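Local structure of phenylalanine hydroxylase (2V27) at residues Y139-A142 against Y143-G147; E190-Y193 against A194-T198; P204-I207 against L208-L211. The protein probably hydroxylates L-phenylalanine to L-tyrosine with molecular oxygen and tetrahydrobiopterin at a non-haem iron centre, the first step of phenylalanine degradation. All blocks are in the same frame, centred on the assembly; numbering follows the deposited sequence.

The three contacts are local and come in series along a single biopterin-dependent hydroxylase chain. Interaction 1 lies on helix 134-147, interaction 2 on the last turns of helix 188-196 and the residues after it, and interaction 3 where strand 201-204 gives way to helix 207-211. Interactions 1 and 2 sit on opposite sides of the chain's centre, their own centres 28 Å apart. Interactions 1 and 3 are 17 Å apart between centres, and both pack on helices 152-167 and 233-237. Residues 190-198 and 204-211 share strand 223-227 as a neighbour. None supplies an iron ligand, but the side chains of T140 and E190 lie about 7 and 8 Å from those of the ligands H127 and H122, within the surrounding scaffold.

Interaction 1. Residues Y139-A142 against Y143-G147; sequences YTEA and YGKMG
E141 and K145, one helical turn apart, are joined by a salt bridge in which K145 NZ lies 3.0 Å from E141 OE2. The two side chains run alongside each other and point the same way. The ammonium comes from above the carboxylate, 48° out of its plane. Extended chains bring the charges together: E141 has CG anti to its backbone nitrogen (chi1 -180°), whereas CG of K145 stands anti to the carbonyl carbon, and its aliphatic part passes E141 O, with CG 3.6 Å from that oxygen.

Beneath this pair runs the ladder of i to i+4 bonds that defines the alpha helix. Y143 N donates to Y139 O at 2.8 Å, G144 N to T140 O at 3.0 Å and K145 N to E141 O at 3.0 Å, and M146 N closes the row on A142 O at 2.9 Å. M146 CG also rests 3.2 Å from A142 O, beside the bonded amide.

Farther out, Y139 OH is hydrogen-bonded to T165 OG1 on helix 152-167, and T140 OG1 to F136 O one turn back. The Y143 ring meets those of F92, Y162 and the tag residue H274. T140 lies about 7 Å, side chain to side chain, from the iron ligand H127.

Helix 134-147 is thus two-sided: its tyrosine rings are buried among neighbouring helices, while the charged pair occupies a more exposed flank, where solvent would probably weaken its attraction.

Interaction 2. Residues E190-Y193 against A194-T198; sequences ETDY and AMNNT
Y193 O accepts two backbone N-H groups: N197 N at 2.9 Å, and N196 N at 3.4 Å in a weak bond. N196 N is shared between D192 O, its stronger bond, and Y193 O. N197 is the first residue after helix 188-196 to leave helical backbone angles.

A side-chain bond spans the same turn. N196 ND2 donates to D192 OD2 at 2.8 Å, approaching on the anti side of the carboxylate and 19° out of its plane. The two side chains cross at about a right angle, their flat groups well out of parallel.

With CG anti to the backbone nitrogen (chi1 -178°), N197 lies alongside Y193. Its CB stands over one ring face, 4.1 Å from the centroid of the Y193 ring, in a CH-pi contact, and its amide is turned 41° from the ring. N197 OD1 accepts from D199 N, while Y193 OH bonds to Q221 O. The buried E190 forms a salt bridge through OE2 with K265 of the second subunit in the two-chain assembly of the crystal.

Within the chain, the helix end lies against two strands of the mixed sheet: Y193 and A194 pack on Y224 of strand 223-227, and M195 on L177 and I179 of strand 176-179.

Interaction 3. Residues P204-I207 against L208-L211; sequences PFDI and LDVL
The F205 ring meets V210 CG2 obliquely, its CE1 3.7 Å from that methyl, while L161 and T165 of helix 152-167, I236 of helix 233-237, and Y225 and L227 of strand 223-227 also touch the phenylalanine. The carboxylates of D206 and D209 are the other flat groups; their planes lie 57° apart and the side chains cross at about a right angle.

D206 is the N-cap of helix 207-211. Its OD1 accepts D209 N at 3.0 Å through the anti lone pair, with a nearly straight N-H...O angle of 168°. CG anti to the backbone nitrogen (chi1 174°) turns the carboxylate toward the first-turn amides, where OD1 meets D209 N. Ordinary i to i+4 backbone bonds follow, V210 N donating to D206 O at 2.9 Å and L211 N to I207 O at 2.9 Å. On another flank, I207 CG1 and L211 CD1 lie 4.1 Å apart on side chains that point the same way.

D206 OD1 and D209 OD2 are 3.9 Å apart, like charges that would be expected to repel. D209 OD2 accepts from a water that also donates to P204 O, and D209 OD1 is hydrogen-bonded to H257 NE2. Those partners, with the amide at the helix start, would be expected to offset the repulsion and make two neighbouring carboxylates tolerable at this strand-to-helix junction.

Interaction 1. Residues Y139-A142 against Y143-G147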
loop_
_atom_site.group_PDB
_atom_site.type_symbol
_atom_site.label_atom_id
_atom_site.label_comp_id
_atom_site.label_asym_id
_atom_site.label_seq_id
_atom_site.Cartn_x
_atom_site.Cartn_y
_atom_site.Cartn_z
ATOM N N TYR B 139 -16.544 -24.648 -7.589
ATOM C CA TYR B 139 -16.719 -23.459 -6.752
ATOM C C TYR B 139 -16.736 -22.194 -7.642
ATOM O O TYR B 139 -17.583 -21.308 -7.449
ATOM C CB TYR B 139 -15.611 -23.421 -5.683
ATOM C CG TYR B 139 -15.508 -22.090 -4.967
ATOM C CD1 TYR B 139 -16.416 -21.766 -3.953
ATOM C CD2 TYR B 139 -14.518 -21.162 -5.316
ATOM C CE1 TYR B 139 -16.358 -20.565 -3.295
ATOM C CE2 TYR B 139 -14.436 -19.931 -4.671
ATOM C CZ TYR B 139 -15.355 -19.620 -3.683
ATOM O OH TYR B 139 -15.193 -18.411 -2.995
ATOM N N THR B 140 -15.836 -22.120 -8.614
ATOM C CA THR B 140 -15.782 -20.991 -9.509
ATOM C C THR B 140 -17.068 -20.861 -10.327
ATOM O O THR B 140 -17.592 -19.744 -10.543
ATOM C CB THR B 140 -14.512 -21.071 -10.372
ATOM O OG1 THR B 140 -13.362 -21.230 -9.523
ATOM C CG2 THR B 140 -14.326 -19.851 -11.237
ATOM N N GLU B 141 -17.559 -21.983 -10.829
ATOM C CA GLU B 141 -18.852 -21.952 -11.516
ATOM C C GLU B 141 -19.989 -21.450 -10.577
ATOM O O GLU B 141 -20.823 -20.626 -11.003
ATOM C CB GLU B 141 -19.164 -23.362 -12.023
ATOM C CG GLU B 141 -20.512 -23.468 -12.779
ATOM C CD GLU B 141 -20.874 -24.903 -13.107
ATOM O OE1 GLU B 141 -20.090 -25.816 -12.817
ATOM O OE2 GLU B 141 -21.954 -25.109 -13.722
ATOM N N ALA B 142 -20.033 -21.971 -9.369
ATOM C CA ALA B 142 -21.074 -21.588 -8.411
ATOM C C ALA B 142 -20.937 -20.104 -8.100
ATOM O O ALA B 142 -21.945 -19.370 -7.962
ATOM C CB ALA B 142 -20.958 -22.401 -7.145
ATOM N N TYR B 143 -19.700 -19.596 -8.015
ATOM C CA TYR B 143 -19.480 -18.193 -7.721
ATOM C C TYR B 143 -20.096 -17.365 -8.866
ATOM O O TYR B 143 -20.782 -16.337 -8.668
ATOM C CB TYR B 143 -17.973 -17.932 -7.535
ATOM C CG TYR B 143 -17.701 -16.461 -7.495
ATOM C CD1 TYR B 143 -17.780 -15.759 -6.266
ATOM C CD2 TYR B 143 -17.376 -15.718 -8.655
ATOM C CE1 TYR B 143 -17.553 -14.374 -6.186
ATOM C CE2 TYR B 143 -17.134 -14.316 -8.575
ATOM C CZ TYR B 143 -17.248 -13.633 -7.312
ATOM O OH TYR B 143 -17.062 -12.288 -7.208
ATOM N N GLY B 144 -19.839 -17.788 -10.115
ATOM C CA GLY B 144 -20.419 -17.090 -11.245
ATOM C C GLY B 144 -21.948 -17.075 -11.139
ATOM O O GLY B 144 -22.564 -16.028 -11.369
ATOM N N LYS B 145 -22.544 -18.215 -10.782
ATOM C CA LYS B 145 -24.008 -18.247 -10.623
ATOM C C LYS B 145 -24.505 -17.296 -9.516
ATOM O O LYS B 145 -25.582 -16.731 -9.649
ATOM C CB LYS B 145 -24.480 -19.664 -10.418
ATOM C CG LYS B 145 -24.330 -20.475 -11.694
ATOM C CD LYS B 145 -24.610 -21.956 -11.422
ATOM C CE LYS B 145 -24.554 -22.809 -12.705
ATOM N NZ LYS B 145 -24.601 -24.315 -12.452
ATOM N N MET B 146 -23.736 -17.147 -8.433
ATOM C CA MET B 146 -24.123 -16.262 -7.335
ATOM C C MET B 146 -24.316 -14.820 -7.795
ATOM O O MET B 146 -25.219 -14.139 -7.303
ATOM C CB MET B 146 -23.067 -16.282 -6.216
ATOM C CG MET B 146 -22.846 -17.557 -5.476
ATOM S SD MET B 146 -21.402 -17.284 -4.386
ATOM C CE MET B 146 -21.035 -19.003 -4.071
ATOM N N GLY B 147 -23.510 -14.340 -8.740
ATOM C CA GLY B 147 -23.575 -12.937 -9.158
ATOM C C GLY B 147 -24.605 -12.591 -10.224
ATOM O O GLY B 147 -24.868 -11.411 -10.452
#

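Interaction 2. Residues E190-Y193 against A194-T198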
loop_
_atom_site.group_PDB
_atom_site.type_symbol
_atom_site.label_atom_id
_atom_site.label_comp_id
_atom_site.label_asym_id
_atom_site.label_seq_id
_atom_site.Cartn_x
_atom_site.Cartn_y
_atom_site.Cartn_z
ATOM N N GLU B 190 4.361 -11.542 -4.153
ATOM C CA GLU B 190 3.218 -12.019 -3.367
ATOM C C GLU B 190 3.456 -13.359 -2.680
ATOM O O GLU B 190 2.987 -13.553 -1.548
ATOM C CB GLU B 190 1.972 -12.139 -4.242
ATOM C CG GLU B 190 1.480 -10.861 -4.896
ATOM C CD GLU B 190 0.972 -9.780 -3.913
ATOM O OE1 GLU B 190 0.866 -10.068 -2.718
ATOM O OE2 GLU B 190 0.730 -8.646 -4.414
ATOM N N THR B 191 4.164 -14.266 -3.346
ATOM C CA THR B 191 4.442 -15.571 -2.748
ATOM C C THR B 191 5.341 -15.423 -1.500
ATOM O O THR B 191 5.095 -16.049 -0.457
ATOM C CB THR B 191 5.101 -16.495 -3.794
ATOM O OG1 THR B 191 4.092 -16.879 -4.721
ATOM C CG2 THR B 191 5.653 -17.761 -3.144
ATOM N N ASP B 192 6.397 -14.616 -1.637
ATOM C CA ASP B 192 7.342 -14.487 -0.515
ATOM C C ASP B 192 6.595 -13.867 0.675
ATOM O O ASP B 192 6.712 -14.346 1.796
ATOM C CB ASP B 192 8.483 -13.568 -0.921
ATOM C CG ASP B 192 9.541 -13.389 0.182
ATOM O OD1 ASP B 192 10.071 -12.276 0.274
ATOM O OD2 ASP B 192 9.906 -14.344 0.874
ATOM N N TYR B 193 5.796 -12.850 0.437
ATOM C CA TYR B 193 5.154 -12.112 1.525
ATOM C C TYR B 193 4.111 -13.022 2.197
ATOM O O TYR B 193 4.067 -13.148 3.424
ATOM C CB TYR B 193 4.515 -10.857 0.944
ATOM C CG TYR B 193 3.675 -10.058 1.904
ATOM C CD1 TYR B 193 4.223 -9.025 2.723
ATOM C CD2 TYR B 193 2.289 -10.258 1.929
ATOM C CE1 TYR B 193 3.380 -8.267 3.575
ATOM C CE2 TYR B 193 1.454 -9.530 2.769
ATOM C CZ TYR B 193 2.003 -8.527 3.594
ATOM O OH TYR B 193 1.156 -7.777 4.407
ATOM N N ALA B 194 3.291 -13.708 1.392
ATOM C CA ALA B 194 2.248 -14.600 1.920
ATOM C C ALA B 194 2.846 -15.735 2.743
ATOM O O ALA B 194 2.257 -16.105 3.760
ATOM C CB ALA B 194 1.368 -15.153 0.769
ATOM N N MET B 195 4.015 -16.249 2.330
ATOM C CA MET B 195 4.589 -17.379 3.079
ATOM C C MET B 195 5.404 -16.916 4.262
ATOM O O MET B 195 5.465 -17.645 5.238
ATOM C CB MET B 195 5.478 -18.210 2.156
ATOM C CG MET B 195 4.663 -18.918 1.047
ATOM S SD MET B 195 3.455 -20.131 1.664
ATOM C CE MET B 195 1.954 -19.147 1.850
ATOM N N ASN B 196 6.072 -15.782 4.122
ATOM C CA ASN B 196 7.177 -15.464 5.043
ATOM C C ASN B 196 6.982 -14.248 5.952
ATOM O O ASN B 196 7.717 -14.107 6.938
ATOM C CB ASN B 196 8.496 -15.313 4.287
ATOM C CG ASN B 196 8.908 -16.617 3.646
ATOM O OD1 ASN B 196 8.857 -17.649 4.295
ATOM N ND2 ASN B 196 9.253 -16.577 2.373
ATOM N N ASN B 197 6.064 -13.342 5.584
ATOM C CA ASN B 197 6.008 -12.077 6.324
ATOM C C ASN B 197 5.443 -12.402 7.687
ATOM O O ASN B 197 4.376 -13.011 7.781
ATOM C CB ASN B 197 5.133 -11.043 5.610
ATOM C CG ASN B 197 5.128 -9.707 6.383
ATOM O OD1 ASN B 197 4.468 -9.601 7.422
ATOM N ND2 ASN B 197 5.959 -8.796 5.969
ATOM N N THR B 198 6.129 -12.006 8.762
ATOM C CA THR B 198 5.686 -12.568 10.015
ATOM C C THR B 198 4.563 -11.756 10.708
ATOM O O THR B 198 3.886 -12.275 11.584
ATOM C CB THR B 198 6.851 -12.965 10.971
ATOM O OG1 THR B 198 7.499 -11.785 11.360
ATOM C CG2 THR B 198 7.869 -13.879 10.271
#

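Interaction 3. Residues P204-I207 against L208-L211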
loop_
_atom_site.group_PDB
_atom_site.type_symbol
_atom_site.label_atom_id
_atom_site.label_comp_id
_atom_site.label_asym_id
_atom_site.label_seq_id
_atom_site.Cartn_x
_atom_site.Cartn_y
_atom_site.Cartn_z
ATOM N N PRO B 204 -8.199 -18.469 10.130
ATOM C CA PRO B 204 -8.961 -19.578 9.549
ATOM C C PRO B 204 -10.150 -19.060 8.718
ATOM O O PRO B 204 -10.799 -18.054 9.071
ATOM C CB PRO B 204 -9.447 -20.387 10.782
ATOM C CG PRO B 204 -9.269 -19.518 11.913
ATOM C CD PRO B 204 -8.270 -18.420 11.609
ATOM N N PHE B 205 -10.435 -19.721 7.606
ATOM C CA PHE B 205 -11.541 -19.271 6.773
ATOM C C PHE B 205 -12.885 -19.300 7.564
ATOM O O PHE B 205 -13.194 -20.318 8.216
ATOM C CB PHE B 205 -11.664 -20.145 5.523
ATOM C CG PHE B 205 -12.732 -19.676 4.606
ATOM C CD1 PHE B 205 -12.493 -18.703 3.577
ATOM C CD2 PHE B 205 -14.022 -20.188 4.765
ATOM C CE1 PHE B 205 -13.545 -18.255 2.733
ATOM C CE2 PHE B 205 -15.042 -19.747 3.939
ATOM C CZ PHE B 205 -14.786 -18.756 2.925
ATOM N N ASP B 206 -13.668 -18.223 7.465
ATOM C CA ASP B 206 -15.019 -18.202 7.970
ATOM C C ASP B 206 -15.734 -17.233 7.050
ATOM O O ASP B 206 -15.315 -16.069 6.856
ATOM C CB ASP B 206 -15.039 -17.715 9.412
ATOM C CG ASP B 206 -16.458 -17.541 9.951
ATOM O OD1 ASP B 206 -17.113 -16.517 9.677
ATOM O OD2 ASP B 206 -16.923 -18.460 10.629
ATOM N N ILE B 207 -16.824 -17.695 6.461
ATOM C CA ILE B 207 -17.417 -16.929 5.377
ATOM C C ILE B 207 -17.936 -15.583 5.867
ATOM O O ILE B 207 -17.871 -14.574 5.156
ATOM C CB ILE B 207 -18.512 -17.765 4.633
ATOM C CG1 ILE B 207 -18.991 -16.972 3.401
ATOM C CG2 ILE B 207 -19.636 -18.208 5.569
ATOM C CD1 ILE B 207 -19.412 -17.887 2.177
ATOM N N LEU B 208 -18.541 -15.558 7.065
ATOM C CA LEU B 208 -19.024 -14.274 7.597
ATOM C C LEU B 208 -17.850 -13.304 7.853
ATOM O O LEU B 208 -17.933 -12.126 7.431
ATOM C CB LEU B 208 -19.906 -14.494 8.875
ATOM C CG LEU B 208 -20.508 -13.213 9.402
ATOM C CD1 LEU B 208 -21.460 -12.556 8.392
ATOM C CD2 LEU B 208 -21.301 -13.679 10.640
ATOM N N ASP B 209 -16.762 -13.777 8.471
ATOM C CA ASP B 209 -15.571 -12.916 8.659
ATOM C C ASP B 209 -15.109 -12.348 7.282
ATOM O O ASP B 209 -14.843 -11.139 7.139
ATOM C CB ASP B 209 -14.402 -13.680 9.293
ATOM C CG ASP B 209 -14.482 -13.728 10.742
ATOM O OD1 ASP B 209 -14.946 -12.733 11.348
ATOM O OD2 ASP B 209 -14.028 -14.772 11.250
ATOM N N VAL B 210 -15.063 -13.248 6.283
ATOM C CA VAL B 210 -14.546 -12.867 4.953
ATOM C C VAL B 210 -15.457 -11.803 4.355
ATOM O O VAL B 210 -14.971 -10.763 3.925
ATOM C CB VAL B 210 -14.481 -14.091 4.015
ATOM C CG1 VAL B 210 -14.322 -13.656 2.487
ATOM C CG2 VAL B 210 -13.395 -14.994 4.419
ATOM N N LEU B 211 -16.784 -12.002 4.374
ATOM C CA LEU B 211 -17.696 -11.012 3.791
ATOM C C LEU B 211 -17.618 -9.611 4.488
ATOM O O LEU B 211 -17.980 -8.598 3.902
ATOM C CB LEU B 211 -19.144 -11.539 3.872
ATOM C CG LEU B 211 -19.457 -12.709 2.921
ATOM C CD1 LEU B 211 -20.795 -13.314 3.279
ATOM C CD2 LEU B 211 -19.406 -12.302 1.427
HETATM O O HOH W 1 -11.685 -16.280 11.004
#